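Local atomic coordinates of glycosyl hydrolases family 31 family protein (Aspergillus niger, PDB entry 6DRU), a protein that hydrolyses xyloglucan oligosaccharides, releasing alpha-xylose from the terminal glucose at their non-reducing end. Residues A[480-485]-A[551-556]. Sequence-based numbering, arbitrary orientation.
Sequences CSMIWS and LPFMRT
Met482 and Phe553 meet in the closely packed half of this contact, an example of how a barrel strand and a segment leading into a non-adjacent one can join through side chains alone. The thioether of Met482 lies over one face of the phenyl ring, a Met-aromatic contact with SD 4.0 Å from the centroid of the Phe553 ring. The Met482 side chain bends at its last torsion (chi3 85°), which lays the methyl on the same face, with Met482 CE 3.5 Å from Phe553 CD1 in a CH-pi contact. Looser is the polar half, where Arg555 reaches over the indole of Trp484 as a cation-pi partner. Arg555 CZ stands 4.6 Å from the centroid of the five-membered ring of Trp484, and the guanidinium is tilted 66° from the indole plane, so it approaches edge-first rather than stacking flat. Arg555 NH1 also forms a salt bridge with Asp516, which probably helps to hold the group in place. This half borders the active site rather than bulk solvent: Trp484 touches both the bound xylose and Asp395, an active-site residue. Within the TIM barrel, strand 481-484 runs between parallel strands 467-469 and 513-514, while the short, weakly bonded strand 554-555 lies parallel to 252-254; Leu468 touches Met482, Trp484 and Arg555.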
# COMPACT_ATOMS: atom_id res chain seq x y z
N CYS A 480 10.27 -26.40 -27.62
CA CYS A 480 11.49 -26.62 -28.40
C CYS A 480 12.54 -25.60 -27.98
O CYS A 480 12.95 -24.76 -28.78
CB CYS A 480 11.22 -26.52 -29.90
SG CYS A 480 9.99 -27.67 -30.58
N SER A 481 12.97 -25.66 -26.72
CA SER A 481 13.79 -24.61 -26.14
C SER A 481 14.79 -25.22 -25.17
O SER A 481 14.43 -26.09 -24.37
CB SER A 481 12.93 -23.56 -25.43
OG SER A 481 13.71 -22.49 -24.94
N MET A 482 16.03 -24.75 -25.24
CA MET A 482 17.10 -25.21 -24.35
C MET A 482 17.56 -24.07 -23.46
O MET A 482 17.62 -22.91 -23.89
CB MET A 482 18.28 -25.77 -25.15
CG MET A 482 18.98 -24.75 -26.04
SD MET A 482 20.37 -25.44 -26.95
CE MET A 482 19.53 -26.14 -28.37
N ILE A 483 17.86 -24.39 -22.21
CA ILE A 483 18.29 -23.42 -21.22
C ILE A 483 19.81 -23.49 -21.10
O ILE A 483 20.40 -24.57 -21.15
CB ILE A 483 17.63 -23.69 -19.85
CG1 ILE A 483 16.10 -23.73 -19.99
CG2 ILE A 483 18.03 -22.64 -18.83
CD1 ILE A 483 15.49 -22.42 -20.40
N TRP A 484 20.45 -22.33 -20.95
CA TRP A 484 21.88 -22.29 -20.70
C TRP A 484 22.15 -21.43 -19.47
O TRP A 484 21.36 -20.55 -19.12
CB TRP A 484 22.67 -21.78 -21.93
CG TRP A 484 23.05 -20.33 -21.94
CD1 TRP A 484 24.24 -19.80 -21.53
CD2 TRP A 484 22.27 -19.24 -22.43
NE1 TRP A 484 24.24 -18.44 -21.72
CE2 TRP A 484 23.04 -18.07 -22.27
CE3 TRP A 484 20.99 -19.13 -22.98
CZ2 TRP A 484 22.58 -16.81 -22.63
CZ3 TRP A 484 20.53 -17.87 -23.35
CH2 TRP A 484 21.32 -16.73 -23.17
N SER A 485 23.27 -21.71 -18.80
CA SER A 485 23.52 -21.23 -17.45
C SER A 485 23.84 -19.74 -17.36
O SER A 485 24.11 -19.26 -16.26
CB SER A 485 24.65 -22.04 -16.82
OG SER A 485 25.84 -21.93 -17.58
N LEU A 551 27.15 -33.28 -22.49
CA LEU A 551 26.06 -32.45 -22.01
C LEU A 551 24.91 -32.56 -22.99
O LEU A 551 25.11 -32.96 -24.15
CB LEU A 551 26.49 -30.99 -21.85
CG LEU A 551 27.36 -30.65 -20.65
CD1 LEU A 551 27.77 -29.19 -20.68
CD2 LEU A 551 26.61 -30.97 -19.36
N PRO A 552 23.69 -32.23 -22.57
CA PRO A 552 22.54 -32.34 -23.48
C PRO A 552 22.74 -31.61 -24.80
O PRO A 552 22.26 -32.09 -25.84
CB PRO A 552 21.39 -31.74 -22.67
CG PRO A 552 21.76 -32.05 -21.26
CD PRO A 552 23.25 -31.89 -21.20
N PHE A 553 23.44 -30.48 -24.79
CA PHE A 553 23.78 -29.77 -26.01
C PHE A 553 25.21 -29.28 -25.91
O PHE A 553 25.59 -28.68 -24.90
CB PHE A 553 22.82 -28.60 -26.27
CG PHE A 553 21.42 -29.02 -26.61
CD1 PHE A 553 21.07 -29.30 -27.92
CD2 PHE A 553 20.46 -29.15 -25.62
CE1 PHE A 553 19.78 -29.70 -28.24
CE2 PHE A 553 19.18 -29.55 -25.93
CZ PHE A 553 18.84 -29.83 -27.24
N MET A 554 26.00 -29.53 -26.95
CA MET A 554 27.40 -29.11 -27.00
C MET A 554 27.48 -27.79 -27.74
O MET A 554 27.26 -27.74 -28.96
CB MET A 554 28.26 -30.18 -27.67
CG MET A 554 29.75 -29.90 -27.59
SD MET A 554 30.71 -30.93 -28.72
CE MET A 554 32.37 -30.37 -28.35
N ARG A 555 27.79 -26.71 -27.02
CA ARG A 555 27.86 -25.38 -27.60
C ARG A 555 28.98 -24.60 -26.94
O ARG A 555 29.12 -24.61 -25.71
CB ARG A 555 26.53 -24.63 -27.45
CG ARG A 555 26.66 -23.11 -27.54
CD ARG A 555 25.30 -22.43 -27.45
NE ARG A 555 25.41 -21.02 -27.07
CZ ARG A 555 25.47 -20.59 -25.82
NH1 ARG A 555 25.43 -21.47 -24.82
NH2 ARG A 555 25.58 -19.30 -25.55
N THR A 556 29.79 -23.93 -27.76
CA THR A 556 30.83 -23.04 -27.29
C THR A 556 30.42 -21.59 -27.52
O THR A 556 29.75 -21.28 -28.51
CB THR A 556 32.17 -23.33 -27.99
OG1 THR A 556 33.17 -22.44 -27.50
CG2 THR A 556 32.03 -23.18 -29.50